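PDB 4QR2: CRISPR-associated endoribonuclease Cas2 from Streptococcus pyogenes serotype M1, which probably acts as a magnesium-dependent endonuclease of the CRISPR antiviral system, working as a homodimer that also assembles with a Cas1 dimer. Local coordinates for residues V28-R33 against F48-H53; R17-H22 against E61-I66. All coordinates share one frame; numbering follows the deposited sequence.

Contact 1: V28-R33 against F48-H53; sequences VDYGQR and FVDIKH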
ATOM      1  N   VAL A  28       9.307  -4.553 -10.262  1.00 25.41           N
ATOM      2  CA  VAL A  28       8.603  -4.672 -11.549  1.00 27.29           C
ATOM      3  C   VAL A  28       9.179  -5.791 -12.370  1.00 29.08           C
ATOM      4  O   VAL A  28       8.679  -6.097 -13.469  1.00 29.25           O
ATOM      5  CB  VAL A  28       8.556  -3.330 -12.327  1.00 28.36           C
ATOM      6  CG1 VAL A  28       7.829  -2.258 -11.523  1.00 25.57           C
ATOM      7  CG2 VAL A  28       9.908  -2.867 -12.814  1.00 31.44           C
ATOM      8  N   ASP A  29      10.292  -6.377 -11.913  1.00 25.47           N
ATOM      9  CA  ASP A  29      10.753  -7.579 -12.530  1.00 25.44           C
ATOM     10  C   ASP A  29       9.897  -8.796 -12.146  1.00 27.57           C
ATOM     11  O   ASP A  29      10.059  -9.873 -12.772  1.00 27.13           O
ATOM     12  CB  ASP A  29      12.191  -7.862 -12.138  1.00 27.02           C
ATOM     13  CG  ASP A  29      13.222  -7.236 -13.081  1.00 38.78           C
ATOM     14  OD1 ASP A  29      12.880  -6.789 -14.193  1.00 37.55           O
ATOM     15  OD2 ASP A  29      14.443  -7.234 -12.735  1.00 42.47           O
ATOM     16  N   TYR A  30       9.026  -8.643 -11.152  1.00 24.90           N
ATOM     17  CA  TYR A  30       8.269  -9.748 -10.521  1.00 26.29           C
ATOM     18  C   TYR A  30       6.785  -9.468 -10.507  1.00 26.58           C
ATOM     19  O   TYR A  30       5.987 -10.264  -9.990  1.00 25.11           O
ATOM     20  CB  TYR A  30       8.728 -10.040  -9.094  1.00 28.28           C
ATOM     21  CG  TYR A  30      10.145 -10.498  -9.060  1.00 30.29           C
ATOM     22  CD1 TYR A  30      10.485 -11.831  -9.363  1.00 34.58           C
ATOM     23  CD2 TYR A  30      11.165  -9.602  -8.777  1.00 31.84           C
ATOM     24  CE1 TYR A  30      11.798 -12.238  -9.355  1.00 38.08           C
ATOM     25  CE2 TYR A  30      12.470 -10.010  -8.727  1.00 33.25           C
ATOM     26  CZ  TYR A  30      12.784 -11.314  -9.054  1.00 41.11           C
ATOM     27  OH  TYR A  30      14.105 -11.691  -9.026  1.00 43.84           O
ATOM     28  N   GLY A  31       6.375  -8.361 -11.104  1.00 24.37           N
ATOM     29  CA  GLY A  31       5.004  -7.867 -10.994  1.00 26.17           C
ATOM     30  C   GLY A  31       4.776  -6.501 -11.564  1.00 26.44           C
ATOM     31  O   GLY A  31       5.603  -5.988 -12.316  1.00 27.78           O
ATOM     32  N   GLN A  32       3.654  -5.901 -11.186  1.00 24.38           N
ATOM     33  CA  GLN A  32       3.187  -4.690 -11.710  1.00 26.43           C
ATOM     34  C   GLN A  32       3.148  -3.605 -10.618  1.00 24.21           C
ATOM     35  O   GLN A  32       2.706  -3.810  -9.474  1.00 24.96           O
ATOM     36  CB  GLN A  32       1.777  -4.888 -12.217  1.00 31.57           C
ATOM     37  CG  GLN A  32       1.179  -3.863 -13.109  1.00 38.00           C
ATOM     38  CD  GLN A  32      -0.069  -4.424 -13.790  1.00 45.34           C
ATOM     39  OE1 GLN A  32      -0.798  -5.232 -13.203  1.00 41.12           O
ATOM     40  NE2 GLN A  32      -0.319  -4.002 -15.034  1.00 48.01           N
ATOM     41  N   ARG A  33       3.670  -2.428 -10.986  1.00 23.87           N
ATOM     42  CA  ARG A  33       3.589  -1.256 -10.131  1.00 23.88           C
ATOM     43  C   ARG A  33       2.202  -0.620 -10.307  1.00 26.56           C
ATOM     44  O   ARG A  33       1.872  -0.195 -11.408  1.00 29.86           O
ATOM     45  CB  ARG A  33       4.662  -0.264 -10.560  1.00 24.47           C
ATOM     46  CG  ARG A  33       4.757   0.942  -9.687  1.00 22.95           C
ATOM     47  CD  ARG A  33       6.001   1.713 -10.145  1.00 25.17           C
ATOM     48  NE  ARG A  33       6.394   2.708  -9.155  1.00 25.56           N
ATOM     49  CZ  ARG A  33       7.423   3.542  -9.308  1.00 26.30           C
ATOM     50  NH1 ARG A  33       8.130   3.541 -10.440  1.00 25.78           N
ATOM     51  NH2 ARG A  33       7.702   4.426  -8.377  1.00 25.51           N
ATOM     52  N   PHE A  48      10.671 -15.161  -3.610  1.00 26.37           N
ATOM     53  CA  PHE A  48      10.293 -14.266  -2.510  1.00 24.37           C
ATOM     54  C   PHE A  48      11.433 -14.106  -1.540  1.00 23.63           C
ATOM     55  O   PHE A  48      11.734 -12.955  -1.119  1.00 23.78           O
ATOM     56  CB  PHE A  48       9.028 -14.794  -1.879  1.00 24.71           C
ATOM     57  CG  PHE A  48       8.400 -13.890  -0.840  1.00 24.80           C
ATOM     58  CD1 PHE A  48       8.396 -12.539  -0.964  1.00 28.90           C
ATOM     59  CD2 PHE A  48       7.780 -14.466   0.288  1.00 31.72           C
ATOM     60  CE1 PHE A  48       7.740 -11.760   0.004  1.00 30.22           C
ATOM     61  CE2 PHE A  48       7.138 -13.700   1.241  1.00 31.45           C
ATOM     62  CZ  PHE A  48       7.195 -12.321   1.100  1.00 27.59           C
ATOM     63  N   VAL A  49      12.118 -15.221  -1.233  1.00 23.95           N
ATOM     64  CA  VAL A  49      13.298 -15.164  -0.340  1.00 26.58           C
ATOM     65  C   VAL A  49      14.348 -14.222  -0.961  1.00 28.39           C
ATOM     66  O   VAL A  49      14.913 -13.355  -0.289  1.00 28.07           O
ATOM     67  CB  VAL A  49      13.954 -16.524  -0.048  1.00 28.91           C
ATOM     68  CG1 VAL A  49      15.187 -16.317   0.827  1.00 32.33           C
ATOM     69  CG2 VAL A  49      12.990 -17.454   0.668  1.00 28.11           C
ATOM     70  N   ASP A  50      14.599 -14.390  -2.242  1.00 28.39           N
ATOM     71  CA  ASP A  50      15.588 -13.531  -2.938  1.00 30.36           C
ATOM     72  C   ASP A  50      15.211 -12.107  -2.991  1.00 25.43           C
ATOM     73  O   ASP A  50      16.022 -11.209  -2.645  1.00 27.42           O
ATOM     74  CB  ASP A  50      15.820 -14.053  -4.336  1.00 34.64           C
ATOM     75  CG  ASP A  50      17.028 -13.395  -4.982  1.00 39.41           C
ATOM     76  OD1 ASP A  50      18.101 -13.199  -4.331  1.00 36.54           O
ATOM     77  OD2 ASP A  50      16.878 -13.058  -6.137  1.00 38.82           O
ATOM     78  N   ILE A  51      13.975 -11.843  -3.354  1.00 25.63           N
ATOM     79  CA  ILE A  51      13.504 -10.455  -3.343  1.00 26.33           C
ATOM     80  C   ILE A  51      13.631  -9.786  -1.976  1.00 24.57           C
ATOM     81  O   ILE A  51      14.030  -8.637  -1.850  1.00 24.16           O
ATOM     82  CB  ILE A  51      12.099 -10.397  -3.881  1.00 29.11           C
ATOM     83  CG1 ILE A  51      12.109 -10.802  -5.332  1.00 32.34           C
ATOM     84  CG2 ILE A  51      11.530  -8.989  -3.799  1.00 33.54           C
ATOM     85  CD1 ILE A  51      10.710 -11.183  -5.772  1.00 35.13           C
ATOM     86  N   LYS A  52      13.261 -10.465  -0.906  1.00 23.93           N
ATOM     87  CA  LYS A  52      13.460  -9.882   0.442  1.00 23.81           C
ATOM     88  C   LYS A  52      14.930  -9.526   0.745  1.00 25.31           C
ATOM     89  O   LYS A  52      15.229  -8.433   1.263  1.00 25.98           O
ATOM     90  CB  LYS A  52      12.960 -10.854   1.515  1.00 26.47           C
ATOM     91  CG  LYS A  52      11.443 -10.803   1.599  1.00 29.17           C
ATOM     92  CD  LYS A  52      10.870 -11.606   2.734  1.00 34.39           C
ATOM     93  CE  LYS A  52      10.699 -13.054   2.363  1.00 41.51           C
ATOM     94  NZ  LYS A  52       9.901 -13.806   3.389  1.00 44.24           N
ATOM     95  N   HIS A  53      15.850 -10.451   0.457  1.00 26.97           N
ATOM     96  CA  HIS A  53      17.273 -10.142   0.655  1.00 28.71           C
ATOM     97  C   HIS A  53      17.702  -8.893  -0.138  1.00 27.83           C
ATOM     98  O   HIS A  53      18.390  -8.064   0.394  1.00 29.07           O
ATOM     99  CB  HIS A  53      18.146 -11.296   0.190  1.00 33.05           C
ATOM    100  CG  HIS A  53      18.052 -12.518   1.065  1.00 40.30           C
ATOM    101  ND1 HIS A  53      18.482 -13.760   0.656  1.00 44.74           N
ATOM    102  CD2 HIS A  53      17.597 -12.680   2.339  1.00 47.68           C
ATOM    103  CE1 HIS A  53      18.316 -14.637   1.632  1.00 45.20           C
ATOM    104  NE2 HIS A  53      17.797 -14.008   2.675  1.00 43.44           N
TER
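The side chain of I51, on helix 45-58, lies over one face of the Y30 ring, with its terminal methyl CD1 above the ring centre. CD1 stands 3.4 Å from the centroid of the Y30 ring and only 12° off the ring normal, a clear CH-pi contact. The two side chains run past each other in opposite directions. While CD1 is closest to the inner half of the ring, 3.4 Å from Y30 CG, the methylene CG1 of I51 sits farther along, 3.5 Å from Y30 CE2. In I51, chi1 of -65° sets CG1 anti to the carbonyl carbon, and the extended chi2 (162°) carries CD1 on over the ring.

Y30 comes just before strand 31-35, outermost within this chain in the ferredoxin-like sheet, and the pair joins it to helix 45-58. V43 packs against both side chains. Beyond the ring, Y30 OH is 4.2 Å from D50 OD2, too far for a bond; R54 joins them instead, hydrogen-bonding the hydroxyl and making a salt bridge to D50. No hydrogen bond crosses between the segments, which implies an attachment resting mainly on dispersion and the CH-pi contact, with polarity confined to the hydroxyl end.

Contact 2: R17-H22 against E61-I66; sequences RKRLRH and EKTDSI
D64 OD2 accepts from three groups: R19 NE reaches it at 2.8 Å with an N-H...O angle of 162°, and Y7 OH and the backbone N of D60 bond to it as well. The other oxygen is shared too. R19 NH1 donates to D64 OD1 at 3.0 Å, and T63 OG1 gives the same OD1 a 2.8 Å bond from above the carboxylate plane. R19 therefore holds D64 side-on, one nitrogen to each oxygen, both on the syn lone pairs, with guanidinium and carboxylate turned only 19° from coplanar. Gripped at both oxygens, the carboxylate is fixed in its rotation about the CB-CG bond. A bend at chi3 (-60°) turns the R19 head group across to meet the acid.

In the ferredoxin-like fold of Cas2 this salt bridge ties the middle of helix 14-27 to the loop leading from helix 45-58 into strand 65-71, an edge strand of the sheet within the chain. Y7, on the neighbouring strand 2-8, packs against R19 while its hydroxyl bonds D64. Just past the acid, S65 OG hydrogen-bonds Q35 NE2 of the second subunit. The residue after Y7, D8, is the predicted catalytic magnesium ligand, and its side chain lies about 6 Å from that of D64.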
ATOM      1  N   ARG A  17      13.707   9.202  -2.833  1.00 23.10           N
ATOM      2  CA  ARG A  17      13.191   8.967  -4.178  1.00 23.04           C
ATOM      3  C   ARG A  17      14.079   7.984  -4.921  1.00 23.79           C
ATOM      4  O   ARG A  17      13.621   7.150  -5.673  1.00 23.54           O
ATOM      5  CB  ARG A  17      12.988  10.275  -4.930  1.00 24.43           C
ATOM      6  CG  ARG A  17      11.943  11.236  -4.342  1.00 24.70           C
ATOM      7  CD  ARG A  17      11.541  12.409  -5.251  1.00 27.79           C
ATOM      8  NE  ARG A  17      12.639  13.289  -5.607  1.00 28.41           N
ATOM      9  CZ  ARG A  17      13.014  14.294  -4.826  1.00 31.30           C
ATOM     10  NH1 ARG A  17      12.351  14.584  -3.726  1.00 31.16           N
ATOM     11  NH2 ARG A  17      13.962  15.089  -5.191  1.00 30.82           N
ATOM     12  N   LYS A  18      15.387   8.047  -4.680  1.00 24.47           N
ATOM     13  CA  LYS A  18      16.324   7.105  -5.289  1.00 25.23           C
ATOM     14  C   LYS A  18      16.103   5.687  -4.836  1.00 24.48           C
ATOM     15  O   LYS A  18      16.074   4.749  -5.608  1.00 23.80           O
ATOM     16  CB  LYS A  18      17.802   7.539  -4.992  1.00 26.20           C
ATOM     17  CG  LYS A  18      18.810   6.629  -5.640  1.00 32.77           C
ATOM     18  CD  LYS A  18      20.191   7.290  -5.657  1.00 37.17           C
ATOM     19  CE  LYS A  18      21.197   6.509  -6.462  1.00 46.77           C
ATOM     20  NZ  LYS A  18      22.610   6.823  -6.057  1.00 54.19           N
ATOM     21  N   ARG A  19      15.923   5.522  -3.545  1.00 24.29           N
ATOM     22  CA  ARG A  19      15.561   4.217  -3.030  1.00 23.15           C
ATOM     23  C   ARG A  19      14.289   3.712  -3.636  1.00 23.91           C
ATOM     24  O   ARG A  19      14.235   2.553  -4.034  1.00 24.85           O
ATOM     25  CB  ARG A  19      15.444   4.242  -1.514  1.00 24.58           C
ATOM     26  CG  ARG A  19      16.802   4.494  -0.838  1.00 26.49           C
ATOM     27  CD  ARG A  19      16.836   4.173   0.689  1.00 26.52           C
ATOM     28  NE  ARG A  19      15.933   4.904   1.539  1.00 25.19           N
ATOM     29  CZ  ARG A  19      16.123   6.152   1.970  1.00 26.35           C
ATOM     30  NH1 ARG A  19      15.226   6.707   2.747  1.00 27.05           N
ATOM     31  NH2 ARG A  19      17.179   6.880   1.583  1.00 27.84           N
ATOM     32  N   LEU A  20      13.280   4.554  -3.787  1.00 21.41           N
ATOM     33  CA  LEU A  20      12.019   4.122  -4.400  1.00 23.04           C
ATOM     34  C   LEU A  20      12.261   3.713  -5.838  1.00 22.17           C
ATOM     35  O   LEU A  20      11.701   2.713  -6.314  1.00 22.27           O
ATOM     36  CB  LEU A  20      10.928   5.204  -4.316  1.00 20.41           C
ATOM     37  CG  LEU A  20       9.618   4.928  -5.059  1.00 24.77           C
ATOM     38  CD1 LEU A  20       8.961   3.683  -4.497  1.00 24.51           C
ATOM     39  CD2 LEU A  20       8.658   6.118  -4.992  1.00 25.80           C
ATOM     40  N   ARG A  21      13.116   4.420  -6.574  1.00 24.70           N
ATOM     41  CA  ARG A  21      13.399   3.989  -7.970  1.00 25.43           C
ATOM     42  C   ARG A  21      14.014   2.603  -7.988  1.00 26.39           C
ATOM     43  O   ARG A  21      13.691   1.778  -8.834  1.00 25.92           O
ATOM     44  CB  ARG A  21      14.378   4.959  -8.634  1.00 28.57           C
ATOM     45  CG  ARG A  21      13.789   6.338  -9.008  1.00 31.91           C
ATOM     46  CD  ARG A  21      14.687   7.095 -10.062  1.00 35.42           C
ATOM     47  NE  ARG A  21      15.987   7.470  -9.509  1.00 42.53           N
ATOM     48  CZ  ARG A  21      16.252   8.512  -8.687  1.00 35.38           C
ATOM     49  NH1 ARG A  21      17.475   8.668  -8.264  1.00 44.45           N
ATOM     50  NH2 ARG A  21      15.355   9.339  -8.279  1.00 36.46           N
ATOM     51  N   HIS A  22      14.897   2.317  -7.021  1.00 26.00           N
ATOM     52  CA  HIS A  22      15.564   1.005  -6.989  1.00 25.36           C
ATOM     53  C   HIS A  22      14.631  -0.088  -6.529  1.00 23.36           C
ATOM     54  O   HIS A  22      14.708  -1.224  -7.090  1.00 24.22           O
ATOM     55  CB  HIS A  22      16.752   1.063  -6.035  1.00 25.88           C
ATOM     56  CG  HIS A  22      17.891   1.897  -6.517  1.00 34.63           C
ATOM     57  ND1 HIS A  22      18.921   2.280  -5.683  1.00 42.23           N
ATOM     58  CD2 HIS A  22      18.096   2.548  -7.686  1.00 41.24           C
ATOM     59  CE1 HIS A  22      19.758   3.056  -6.350  1.00 45.54           C
ATOM     60  NE2 HIS A  22      19.291   3.225  -7.578  1.00 43.79           N
ATOM     61  N   GLU A  61      16.580   0.733   6.610  1.00 29.67           N
ATOM     62  CA  GLU A  61      15.714   0.099   7.628  1.00 33.59           C
ATOM     63  C   GLU A  61      15.374   0.971   8.852  1.00 33.60           C
ATOM     64  O   GLU A  61      14.370   0.717   9.524  1.00 36.31           O
ATOM     65  CB  GLU A  61      16.329  -1.270   8.015  1.00 41.58           C
ATOM     66  CG  GLU A  61      16.103  -2.317   6.912  1.00 52.05           C
ATOM     67  CD  GLU A  61      17.345  -3.149   6.536  1.00 60.22           C
ATOM     68  OE1 GLU A  61      17.851  -3.001   5.385  1.00 51.63           O
ATOM     69  OE2 GLU A  61      17.800  -3.961   7.380  1.00 63.67           O
ATOM     70  N   LYS A  62      16.181   1.992   9.115  1.00 32.42           N
ATOM     71  CA  LYS A  62      15.878   2.963  10.161  1.00 34.60           C
ATOM     72  C   LYS A  62      14.685   3.839   9.854  1.00 33.37           C
ATOM     73  O   LYS A  62      13.917   4.132  10.757  1.00 32.36           O
ATOM     74  CB  LYS A  62      17.066   3.861  10.437  1.00 36.85           C
ATOM     75  CG  LYS A  62      18.222   3.100  11.038  1.00 43.15           C
ATOM     76  CD  LYS A  62      19.234   4.021  11.685  1.00 49.78           C
ATOM     77  CE  LYS A  62      19.798   3.356  12.939  1.00 56.55           C
ATOM     78  NZ  LYS A  62      20.879   2.366  12.675  1.00 59.23           N
ATOM     79  N   THR A  63      14.513   4.227   8.588  1.00 28.14           N
ATOM     80  CA  THR A  63      13.513   5.197   8.242  1.00 27.78           C
ATOM     81  C   THR A  63      12.386   4.683   7.392  1.00 27.06           C
ATOM     82  O   THR A  63      11.364   5.366   7.271  1.00 25.36           O
ATOM     83  CB  THR A  63      14.176   6.389   7.502  1.00 29.00           C
ATOM     84  OG1 THR A  63      14.889   5.897   6.352  1.00 27.83           O
ATOM     85  CG2 THR A  63      15.204   7.029   8.369  1.00 31.89           C
ATOM     86  N   ASP A  64      12.612   3.562   6.684  1.00 24.58           N
ATOM     87  CA  ASP A  64      11.650   3.054   5.704  1.00 24.02           C
ATOM     88  C   ASP A  64      11.035   1.774   6.254  1.00 19.84           C
ATOM     89  O   ASP A  64      11.609   1.101   7.099  1.00 22.64           O
ATOM     90  CB  ASP A  64      12.362   2.617   4.395  1.00 24.13           C
ATOM     91  CG  ASP A  64      13.234   3.719   3.738  1.00 25.56           C
ATOM     92  OD1 ASP A  64      13.312   4.891   4.226  1.00 25.02           O
ATOM     93  OD2 ASP A  64      13.907   3.348   2.753  1.00 24.36           O
ATOM     94  N   SER A  65       9.924   1.343   5.675  1.00 22.25           N
ATOM     95  CA  SER A  65       9.455  -0.033   5.874  1.00 20.52           C
ATOM     96  C   SER A  65       8.839  -0.644   4.627  1.00 20.92           C
ATOM     97  O   SER A  65       8.380   0.093   3.766  1.00 20.38           O
ATOM     98  CB  SER A  65       8.444  -0.138   7.005  1.00 21.85           C
ATOM     99  OG  SER A  65       7.274   0.527   6.665  1.00 21.85           O
ATOM    100  N   ILE A  66       8.766  -1.989   4.607  1.00 20.33           N
ATOM    101  CA  ILE A  66       8.092  -2.729   3.562  1.00 20.65           C
ATOM    102  C   ILE A  66       7.196  -3.744   4.263  1.00 21.80           C
ATOM    103  O   ILE A  66       7.639  -4.428   5.204  1.00 22.81           O
ATOM    104  CB  ILE A  66       9.091  -3.462   2.615  1.00 22.66           C
ATOM    105  CG1 ILE A  66       9.832  -2.388   1.792  1.00 26.12           C
ATOM    106  CG2 ILE A  66       8.319  -4.474   1.750  1.00 25.00           C
ATOM    107  CD1 ILE A  66      10.607  -2.901   0.626  1.00 33.72           C
TER

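From the N terminus, the chain runs through strand 2-8 into helix 14-27, whose residues 17-22 open the long loop that contact 2 closes at 61-66. Within that loop lies the shorter one of contact 1, which begins at 28-33, just after the helix, and ends at 48-53 on helix 45-58; the two do not cross. Contact 1 joins the entry to strand 31-35 to the second helix, and contact 2 joins the first helix to the turn before strand 65-71, so opposite edges of the sheet are each bound to a helix. The contacts lie about 14 Å apart, centre to centre, and they meet where R33 packs on L20.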